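Local coordinates for protein isoaspartyl dipeptidase (Fervidobacterium islandicum, PDB 7CDH) that probably hydrolyses isoaspartyl (beta-aspartyl) dipeptides as a two-zinc metallopeptidase of the amidohydrolase family, at residues 266-271 and 280-285; 312-317 and 329-334; 230-235 and 245-250; 59-64 and 221-226. All blocks are in the same frame, centred on the assembly; numbering follows the deposited sequence.

Contact 1. Residues 266-271 and 280-285; sequences DAICEA and VTISSD. With ZN (zinc ion), chain L.
I268 lays its terminal methyl over the branch methyl of I282, with I268 CD1 3.9 Å from I282 CG2, and the two side chains cross at about a right angle. This is a helix of a TIM barrel packing against the strand that follows it: strand 245-248, helix 264-273 and strand 280-283 form a beta-alpha-beta crossover, and the two strands are parallel neighbours. I268 gets there by length. The side chain does not set out toward the strand, but CG1 lies beside the backbone N and the chain is extended beyond it (chi2 173°), which carries CD1 inward. One turn on, A271 faces the strand directly, and its CB meets V280 CG2 at 3.9 Å. Both V280 and I282 turn their side chains to the helix, whereas T281 between them points to the barrel interior, where its OG1 bonds to Y221 and D246. L247 of the adjoining strand also packs against I268, V280 and I282. The side chains that meet here are all apolar, and no hydrogen bond links the two segments. Past the strand's C-terminal end the chain reaches the metal centre that H61, H63 and E156 share, where D285 OD1 binds the zinc ion at 2.4 Å.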
# COMPACT_ATOMS: atom_id res chain seq x y z
N ASP A 266 -29.34 42.44 1.01
CA ASP A 266 -28.93 43.38 -0.07
C ASP A 266 -28.60 42.58 -1.31
O ASP A 266 -29.05 42.94 -2.42
CB ASP A 266 -27.76 44.25 0.37
CG ASP A 266 -28.08 45.07 1.61
OD1 ASP A 266 -29.20 45.70 1.65
OD2 ASP A 266 -27.24 45.05 2.56
N ALA A 267 -27.83 41.51 -1.15
CA ALA A 267 -27.37 40.66 -2.26
C ALA A 267 -28.59 40.16 -3.06
O ALA A 267 -28.57 40.25 -4.30
CB ALA A 267 -26.53 39.54 -1.70
N ILE A 268 -29.59 39.63 -2.39
CA ILE A 268 -30.78 39.02 -3.05
C ILE A 268 -31.57 40.11 -3.81
O ILE A 268 -32.13 39.82 -4.91
CB ILE A 268 -31.64 38.28 -2.00
CG1 ILE A 268 -30.94 37.01 -1.55
CG2 ILE A 268 -33.07 38.01 -2.51
CD1 ILE A 268 -31.62 36.31 -0.41
N CYS A 269 -31.65 41.30 -3.23
CA CYS A 269 -32.41 42.45 -3.79
C CYS A 269 -31.70 42.94 -5.05
O CYS A 269 -32.37 43.12 -6.07
CB CYS A 269 -32.61 43.55 -2.77
SG CYS A 269 -33.80 43.06 -1.48
N GLU A 270 -30.38 43.04 -5.00
CA GLU A 270 -29.58 43.40 -6.19
C GLU A 270 -29.79 42.33 -7.26
O GLU A 270 -29.93 42.71 -8.42
CB GLU A 270 -28.12 43.56 -5.84
CG GLU A 270 -27.28 43.99 -7.04
CD GLU A 270 -25.87 44.46 -6.69
OE1 GLU A 270 -25.62 44.71 -5.49
OE2 GLU A 270 -25.03 44.59 -7.62
N ALA A 271 -29.81 41.03 -6.91
CA ALA A 271 -29.85 39.98 -7.94
C ALA A 271 -31.20 40.05 -8.66
O ALA A 271 -31.21 39.86 -9.91
CB ALA A 271 -29.57 38.61 -7.35
N VAL A 280 -29.29 32.20 -7.93
CA VAL A 280 -28.92 32.49 -6.52
C VAL A 280 -29.56 31.45 -5.64
O VAL A 280 -30.72 31.14 -5.87
CB VAL A 280 -29.35 33.91 -6.13
CG1 VAL A 280 -29.34 34.07 -4.62
CG2 VAL A 280 -28.43 34.92 -6.78
N THR A 281 -28.77 30.86 -4.73
CA THR A 281 -29.31 29.99 -3.66
C THR A 281 -28.90 30.64 -2.34
O THR A 281 -28.01 31.46 -2.37
CB THR A 281 -28.87 28.52 -3.79
OG1 THR A 281 -27.47 28.49 -3.58
CG2 THR A 281 -29.20 27.90 -5.13
N ILE A 282 -29.58 30.29 -1.27
CA ILE A 282 -29.06 30.52 0.10
C ILE A 282 -28.92 29.18 0.85
O ILE A 282 -29.61 28.16 0.51
CB ILE A 282 -29.97 31.51 0.85
CG1 ILE A 282 -31.39 30.98 1.02
CG2 ILE A 282 -29.93 32.86 0.15
CD1 ILE A 282 -32.20 31.74 2.04
N SER A 283 -28.06 29.20 1.87
CA SER A 283 -27.78 28.04 2.75
C SER A 283 -27.50 28.51 4.18
O SER A 283 -26.96 29.63 4.37
CB SER A 283 -26.65 27.23 2.18
OG SER A 283 -25.42 27.95 2.23
N SER A 284 -27.84 27.70 5.17
CA SER A 284 -27.66 28.06 6.61
C SER A 284 -26.19 28.03 6.95
O SER A 284 -25.75 28.87 7.78
CB SER A 284 -28.40 27.15 7.51
OG SER A 284 -28.13 25.79 7.18
N ASP A 285 -25.46 27.08 6.36
CA ASP A 285 -24.16 26.63 6.90
C ASP A 285 -24.41 26.11 8.33
O ASP A 285 -23.67 26.47 9.25
CB ASP A 285 -23.16 27.78 6.88
CG ASP A 285 -21.73 27.29 6.80
OD1 ASP A 285 -21.59 26.09 6.62
OD2 ASP A 285 -20.79 28.11 6.85
ZN ZN L . -19.68 25.30 5.46

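Contact 2. Residues 312-317 and 329-334; sequences YTIRKV and KISTTN
No flat group lies at the point where I314 meets I330 and S331; the aromatic ring within 312-317, that of Y312, sits away from it and carries K316 CG over one face, 4.2 Å above the plane and offset toward the rim. The contact itself is van der Waals packing, apolar between I314 and I330 and methyl against hydroxyl oxygen at S331. I314 holds CG1 beside its backbone N (chi1 -69°), and the extended chain beyond drives CD1 at S331, where it lies 3.8 Å from S331 OG and 4.0 Å from S331 CB. Further back along the same side chain, I314 CG1 faces the tip of I330, with I330 CD1 4.3 Å away. I314 therefore touches I330 with its stem and S331 with its end. In the TIM barrel this joins helix 309-318, the helix after strand 280-283, to the chain at 329-334. That chain straddles the join between the last and first barrel strands: I330 makes a backbone bond with I282, S331 makes one with I58, and L57 packs on both I314 and S331. No hydrogen bond or salt bridge passes between 312-317 and 329-334. Packing of this kind has little directional preference, so the position of 329-334 is probably set mainly by its backbone bonds to the strands, with I314 filling in against it.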
# COMPACT_ATOMS: atom_id res chain seq x y z
N TYR A 312 -35.91 32.41 8.07
CA TYR A 312 -35.63 33.76 8.60
C TYR A 312 -35.26 34.69 7.44
O TYR A 312 -35.77 35.83 7.40
CB TYR A 312 -34.54 33.69 9.66
CG TYR A 312 -34.21 35.02 10.30
CD1 TYR A 312 -35.01 35.58 11.27
CD2 TYR A 312 -33.09 35.72 9.92
CE1 TYR A 312 -34.69 36.79 11.87
CE2 TYR A 312 -32.76 36.93 10.49
CZ TYR A 312 -33.56 37.46 11.47
OH TYR A 312 -33.21 38.66 12.02
N THR A 313 -34.36 34.23 6.56
CA THR A 313 -33.76 35.06 5.47
C THR A 313 -34.86 35.33 4.43
O THR A 313 -35.00 36.47 4.06
CB THR A 313 -32.46 34.46 4.91
OG1 THR A 313 -31.48 34.48 5.96
CG2 THR A 313 -31.91 35.21 3.71
N ILE A 314 -35.69 34.35 4.11
CA ILE A 314 -36.85 34.53 3.20
C ILE A 314 -37.80 35.60 3.78
O ILE A 314 -38.24 36.49 3.02
CB ILE A 314 -37.54 33.18 2.97
CG1 ILE A 314 -36.66 32.26 2.13
CG2 ILE A 314 -38.92 33.36 2.33
CD1 ILE A 314 -37.12 30.82 2.16
N ARG A 315 -38.09 35.56 5.08
CA ARG A 315 -38.97 36.53 5.76
C ARG A 315 -38.34 37.93 5.69
O ARG A 315 -39.09 38.90 5.50
CB ARG A 315 -39.27 36.10 7.19
CG ARG A 315 -40.30 34.99 7.28
CD ARG A 315 -40.68 34.68 8.70
NE ARG A 315 -41.54 35.73 9.21
CZ ARG A 315 -42.24 35.68 10.35
NH1 ARG A 315 -42.17 34.62 11.13
NH2 ARG A 315 -43.01 36.70 10.70
N LYS A 316 -37.01 38.06 5.77
CA LYS A 316 -36.39 39.41 5.71
C LYS A 316 -36.50 39.98 4.30
O LYS A 316 -36.58 41.22 4.17
CB LYS A 316 -34.94 39.40 6.20
CG LYS A 316 -34.76 39.38 7.71
CD LYS A 316 -35.60 40.37 8.49
CE LYS A 316 -35.00 40.70 9.84
NZ LYS A 316 -36.03 40.97 10.87
N VAL A 317 -36.51 39.14 3.27
CA VAL A 317 -36.58 39.62 1.86
C VAL A 317 -38.03 40.06 1.56
O VAL A 317 -38.21 41.13 0.96
CB VAL A 317 -36.01 38.58 0.88
CG1 VAL A 317 -36.09 39.06 -0.58
CG2 VAL A 317 -34.57 38.24 1.23
N LYS A 329 -37.60 30.93 -4.86
CA LYS A 329 -36.72 30.30 -5.86
C LYS A 329 -35.39 29.94 -5.20
O LYS A 329 -34.80 28.94 -5.64
CB LYS A 329 -36.46 31.25 -7.03
CG LYS A 329 -37.65 31.42 -7.96
CD LYS A 329 -37.36 32.44 -9.03
CE LYS A 329 -38.45 32.55 -10.06
NZ LYS A 329 -37.95 33.28 -11.24
N ILE A 330 -34.93 30.72 -4.21
CA ILE A 330 -33.56 30.61 -3.64
C ILE A 330 -33.41 29.35 -2.76
O ILE A 330 -32.26 28.97 -2.45
CB ILE A 330 -33.20 31.87 -2.84
CG1 ILE A 330 -34.10 32.07 -1.63
CG2 ILE A 330 -33.15 33.08 -3.75
CD1 ILE A 330 -33.84 33.39 -0.93
N SER A 331 -34.53 28.78 -2.34
CA SER A 331 -34.62 27.65 -1.39
C SER A 331 -35.51 26.55 -1.96
O SER A 331 -35.67 25.57 -1.27
CB SER A 331 -35.12 28.10 -0.05
OG SER A 331 -34.19 29.01 0.50
N THR A 332 -35.97 26.65 -3.20
CA THR A 332 -36.79 25.58 -3.79
C THR A 332 -36.29 25.34 -5.22
O THR A 332 -35.56 24.39 -5.44
CB THR A 332 -38.29 25.92 -3.64
OG1 THR A 332 -38.72 27.05 -4.41
CG2 THR A 332 -38.68 26.16 -2.19
N THR A 333 -36.67 26.17 -6.16
CA THR A 333 -36.40 25.92 -7.60
C THR A 333 -34.89 25.88 -7.81
O THR A 333 -34.47 25.00 -8.53
CB THR A 333 -37.07 27.00 -8.46
OG1 THR A 333 -38.43 26.92 -8.04
CG2 THR A 333 -36.92 26.78 -9.95
N ASN A 334 -34.13 26.85 -7.27
CA ASN A 334 -32.71 27.03 -7.67
C ASN A 334 -31.86 25.86 -7.13
O ASN A 334 -31.10 25.26 -7.90
CB ASN A 334 -32.18 28.42 -7.32
CG ASN A 334 -32.88 29.53 -8.08
OD1 ASN A 334 -33.55 29.27 -9.08
ND2 ASN A 334 -32.73 30.76 -7.62

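Contact 3. Residues 230-235 and 245-250; sequences KLFEQG and IDLTAL
I245, F232 and G235 carry this contact, with L247 as a fourth partner. I245 aims straight at the helix and divides its two arms: CD1 comes within 3.9 Å of F232 CE1, while CG2 lies 3.8 Å from the carbonyl O of G235. F232 starts out across the strand rather than at it, but with CG anti to the backbone N (chi1 178°) its ring swings over so that CD1 and CE1 reach two strand residues at once. L247 CD2 is 4.0 Å from F232 CD1, and both methyls approach the ring obliquely. Helix 229-240 and strand 245-248 are consecutive elements of the TIM barrel, completing the crossover that begins at strand 220-223; in 230-235 and 245-248 the axes run nearly antiparallel, at 153°, and come within 10.0 Å. G235, with no side chain, probably allows the close approach of the backbones, its CA 6.4 Å from I245 CA; a CB there would be likely to run into I245 CD1. With an alanine in place of F232, I245 CD1 and L247 CD2 would probably lose the surface they share, and a gap would be likely to open toward helix 264-273, since A267 and E270 also pack on this ring. On the strand's other side D246 faces the barrel interior, its carboxylate hydrogen-bonded to T223, T281 and S283.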
# COMPACT_ATOMS: atom_id res chain seq x y z
N LYS A 230 -17.67 43.26 -3.07
CA LYS A 230 -16.70 43.00 -4.16
C LYS A 230 -16.84 41.53 -4.61
O LYS A 230 -16.96 41.27 -5.83
CB LYS A 230 -15.29 43.41 -3.72
CG LYS A 230 -14.23 43.33 -4.82
CD LYS A 230 -13.04 44.27 -4.63
CE LYS A 230 -11.74 43.72 -5.19
NZ LYS A 230 -10.94 43.01 -4.15
N LEU A 231 -16.91 40.59 -3.67
CA LEU A 231 -17.09 39.16 -4.04
C LEU A 231 -18.45 38.96 -4.70
O LEU A 231 -18.53 38.18 -5.69
CB LEU A 231 -16.95 38.25 -2.81
CG LEU A 231 -17.00 36.77 -3.13
CD1 LEU A 231 -16.07 36.42 -4.28
CD2 LEU A 231 -16.67 35.96 -1.89
N PHE A 232 -19.50 39.58 -4.17
CA PHE A 232 -20.86 39.39 -4.73
C PHE A 232 -20.93 39.92 -6.16
O PHE A 232 -21.56 39.25 -7.03
CB PHE A 232 -21.94 39.99 -3.83
CG PHE A 232 -23.30 39.83 -4.42
CD1 PHE A 232 -23.88 38.57 -4.51
CD2 PHE A 232 -23.99 40.92 -4.95
CE1 PHE A 232 -25.16 38.42 -5.04
CE2 PHE A 232 -25.24 40.76 -5.50
CZ PHE A 232 -25.84 39.52 -5.52
N GLU A 233 -20.24 41.02 -6.47
CA GLU A 233 -20.25 41.53 -7.86
C GLU A 233 -19.39 40.60 -8.76
O GLU A 233 -19.84 40.33 -9.89
CB GLU A 233 -20.11 43.06 -7.87
CG GLU A 233 -18.78 43.65 -7.41
CD GLU A 233 -18.81 45.18 -7.30
OE1 GLU A 233 -17.81 45.85 -7.73
OE2 GLU A 233 -19.83 45.72 -6.78
N GLN A 234 -18.33 39.95 -8.27
CA GLN A 234 -17.68 38.83 -9.02
C GLN A 234 -18.73 37.71 -9.22
O GLN A 234 -18.79 37.08 -10.33
CB GLN A 234 -16.44 38.33 -8.28
CG GLN A 234 -15.08 38.83 -8.77
CD GLN A 234 -13.98 37.78 -8.59
OE1 GLN A 234 -13.76 37.17 -7.52
NE2 GLN A 234 -13.25 37.51 -9.68
N GLY A 235 -19.58 37.46 -8.22
CA GLY A 235 -20.66 36.47 -8.30
C GLY A 235 -21.67 36.77 -9.40
O GLY A 235 -22.06 35.82 -10.15
N ILE A 245 -24.64 30.78 -7.77
CA ILE A 245 -23.85 31.14 -6.57
C ILE A 245 -24.74 30.88 -5.35
O ILE A 245 -25.96 30.90 -5.52
CB ILE A 245 -23.35 32.60 -6.67
CG1 ILE A 245 -24.48 33.62 -6.57
CG2 ILE A 245 -22.56 32.77 -7.95
CD1 ILE A 245 -24.03 35.07 -6.61
N ASP A 246 -24.12 30.63 -4.19
CA ASP A 246 -24.78 30.39 -2.89
C ASP A 246 -24.35 31.50 -1.95
O ASP A 246 -23.19 31.90 -1.98
CB ASP A 246 -24.44 29.02 -2.30
CG ASP A 246 -25.21 28.71 -1.01
OD1 ASP A 246 -26.45 28.79 -1.04
OD2 ASP A 246 -24.58 28.41 0.02
N LEU A 247 -25.30 32.03 -1.21
CA LEU A 247 -25.12 33.13 -0.24
C LEU A 247 -25.44 32.54 1.13
O LEU A 247 -26.43 31.76 1.27
CB LEU A 247 -26.11 34.26 -0.57
CG LEU A 247 -26.16 34.72 -2.02
CD1 LEU A 247 -27.25 35.79 -2.23
CD2 LEU A 247 -24.81 35.25 -2.49
N THR A 248 -24.65 32.85 2.13
CA THR A 248 -24.92 32.31 3.48
C THR A 248 -26.11 33.10 4.02
O THR A 248 -26.01 34.34 4.15
CB THR A 248 -23.68 32.35 4.37
OG1 THR A 248 -22.64 31.66 3.66
CG2 THR A 248 -23.95 31.70 5.70
N ALA A 249 -27.18 32.40 4.32
CA ALA A 249 -28.38 32.95 4.97
C ALA A 249 -27.98 33.85 6.15
O ALA A 249 -27.00 33.55 6.85
CB ALA A 249 -29.28 31.83 5.42
N LEU A 250 -28.77 34.90 6.37
CA LEU A 250 -28.72 35.72 7.60
C LEU A 250 -29.14 34.81 8.76
O LEU A 250 -30.13 34.08 8.62
CB LEU A 250 -29.66 36.91 7.43
CG LEU A 250 -29.13 38.23 7.96
CD1 LEU A 250 -27.95 38.69 7.13
CD2 LEU A 250 -30.25 39.27 7.97

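Contact 4. Residues 59-64 and 221-226; sequences DPHVHI and YPTHMS. With ZN (zinc ion), chain L; ZN (zinc ion), chain K.
Y221 reaches from its strand to P60, and its side chain can be followed outward. From CB the ring is thrown forward with CG anti to the backbone N (chi1 -174°), and the ring atoms nearest CB have no close partner in 59-64. CE2 is the first to meet P60, whose CB lies at the ring edge, near its plane, 4.4 Å away. At the tip, Y221 OH packs on the proline ring, 3.3 Å from P60 CG and 3.6 Å from P60 CB; the two side chains cross at about a right angle. The hydroxyl's hydrogen-bond partner is T281 OG1, while P60 gives it van der Waals contact alone. One residue on from P60 and two on from Y221, H61 CE1 comes within 4.4 Å of T223 CG2, the methyl oblique to the imidazole. T223 CG2 also lies over one face of the H224 ring, and thus touches two metal-binding histidines. H61 NE2 binds one zinc ion at 2.1 Å. H63 NE2 joins it there at 2.3 Å. H224 NE2 holds the second zinc ion. H61 and H63 are the His-X-His pair of the amidohydrolase family; D285 completes the first site, H195 the second, and E156 bridges both. H224 ND1 bonds to T248 OG1. The contact spans the barrel interior: D59 and V62 pair with the strand 90-95 side, Y221 and T223 rest on strand 191-196, and S283 of strand 280-283 touches P60, H61 and T223.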
# COMPACT_ATOMS: atom_id res chain seq x y z
N ASP A 59 -31.99 23.17 1.92
CA ASP A 59 -30.76 23.82 2.45
C ASP A 59 -29.58 23.07 1.84
O ASP A 59 -29.27 21.96 2.25
CB ASP A 59 -30.78 23.79 3.97
CG ASP A 59 -29.73 24.66 4.63
OD1 ASP A 59 -28.80 25.13 3.92
OD2 ASP A 59 -29.83 24.85 5.89
N PRO A 60 -28.91 23.59 0.80
CA PRO A 60 -27.85 22.82 0.12
C PRO A 60 -26.46 22.83 0.77
O PRO A 60 -25.49 22.43 0.14
CB PRO A 60 -27.79 23.57 -1.21
CG PRO A 60 -27.97 25.02 -0.78
CD PRO A 60 -29.11 24.94 0.23
N HIS A 61 -26.34 23.32 1.99
CA HIS A 61 -25.04 23.39 2.69
C HIS A 61 -25.22 23.36 4.22
O HIS A 61 -25.37 24.43 4.82
CB HIS A 61 -24.30 24.63 2.20
CG HIS A 61 -22.94 24.72 2.77
ND1 HIS A 61 -21.83 24.28 2.08
CD2 HIS A 61 -22.50 25.15 3.97
CE1 HIS A 61 -20.77 24.48 2.82
NE2 HIS A 61 -21.15 24.97 4.00
N VAL A 62 -25.22 22.15 4.81
CA VAL A 62 -25.36 21.90 6.28
C VAL A 62 -24.27 20.95 6.78
O VAL A 62 -24.05 19.90 6.19
CB VAL A 62 -26.75 21.36 6.61
CG1 VAL A 62 -26.92 21.16 8.10
CG2 VAL A 62 -27.81 22.29 6.08
N HIS A 63 -23.60 21.32 7.86
CA HIS A 63 -22.63 20.43 8.54
C HIS A 63 -23.42 19.51 9.43
O HIS A 63 -23.38 19.74 10.60
CB HIS A 63 -21.57 21.25 9.26
CG HIS A 63 -20.75 22.02 8.28
ND1 HIS A 63 -19.83 21.42 7.47
CD2 HIS A 63 -20.74 23.33 7.94
CE1 HIS A 63 -19.25 22.34 6.70
NE2 HIS A 63 -19.79 23.52 6.96
N ILE A 64 -24.13 18.54 8.86
CA ILE A 64 -25.07 17.66 9.61
C ILE A 64 -24.36 16.90 10.76
O ILE A 64 -25.06 16.57 11.77
CB ILE A 64 -25.81 16.72 8.66
CG1 ILE A 64 -24.91 15.72 7.92
CG2 ILE A 64 -26.64 17.54 7.69
CD1 ILE A 64 -25.72 14.73 7.04
N TYR A 221 -20.09 25.71 -8.04
CA TYR A 221 -21.12 26.19 -7.12
C TYR A 221 -20.39 26.80 -5.95
O TYR A 221 -20.19 26.13 -4.95
CB TYR A 221 -21.95 24.99 -6.70
CG TYR A 221 -23.16 25.31 -5.86
CD1 TYR A 221 -24.05 26.31 -6.21
CD2 TYR A 221 -23.44 24.55 -4.74
CE1 TYR A 221 -25.19 26.56 -5.46
CE2 TYR A 221 -24.57 24.80 -3.97
CZ TYR A 221 -25.44 25.81 -4.33
OH TYR A 221 -26.56 26.00 -3.57
N PRO A 222 -19.91 28.05 -6.06
CA PRO A 222 -19.25 28.73 -4.94
C PRO A 222 -20.25 29.16 -3.87
O PRO A 222 -21.32 29.51 -4.24
CB PRO A 222 -18.63 29.95 -5.61
CG PRO A 222 -19.58 30.27 -6.74
CD PRO A 222 -19.98 28.90 -7.26
N THR A 223 -19.87 29.17 -2.59
CA THR A 223 -20.72 29.68 -1.48
C THR A 223 -19.99 30.84 -0.78
O THR A 223 -18.87 31.16 -1.20
CB THR A 223 -21.17 28.53 -0.55
OG1 THR A 223 -22.09 29.07 0.41
CG2 THR A 223 -20.02 27.85 0.16
N HIS A 224 -20.62 31.44 0.23
CA HIS A 224 -20.14 32.66 0.95
C HIS A 224 -19.99 33.81 -0.04
O HIS A 224 -19.15 34.64 0.15
CB HIS A 224 -18.82 32.40 1.69
CG HIS A 224 -18.92 31.15 2.49
ND1 HIS A 224 -19.99 30.93 3.34
CD2 HIS A 224 -18.18 30.03 2.50
CE1 HIS A 224 -19.89 29.73 3.85
NE2 HIS A 224 -18.80 29.17 3.35
N MET A 225 -20.80 33.82 -1.07
CA MET A 225 -20.67 34.80 -2.17
C MET A 225 -21.31 36.16 -1.81
O MET A 225 -21.10 37.06 -2.58
CB MET A 225 -21.27 34.20 -3.44
CG MET A 225 -20.38 33.09 -3.95
SD MET A 225 -18.68 33.61 -4.28
CE MET A 225 -18.94 34.70 -5.68
N SER A 226 -21.91 36.32 -0.63
CA SER A 226 -22.29 37.65 -0.07
C SER A 226 -21.30 38.11 1.00
O SER A 226 -21.57 39.07 1.65
CB SER A 226 -23.72 37.68 0.43
OG SER A 226 -23.94 36.77 1.51
ZN ZN L . -19.68 25.30 5.46
ZN ZN K . -17.57 27.36 4.18

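All four contacts belong to one TIM barrel of the amidohydrolase family. Along the chain, contact 4 closes first, then contact 3, contact 1 and contact 2. Contacts 1 and 3 have centres about 7 Å apart and use the neighbouring parallel strands 280-283 and 245-248, each packed outward on a helix. Contact 2, its centre about 8 Å from that of contact 1, covers the other flank of strand 280-283. Contact 4 lies inside the barrel, its centre about 10 Å from that of contact 3 and 11 Å from that of contact 1. The same two strands thus carry helix packing on their outer side, while D246, T248, T281 and S283 meet contact 4 on the inner side and D285 binds zinc.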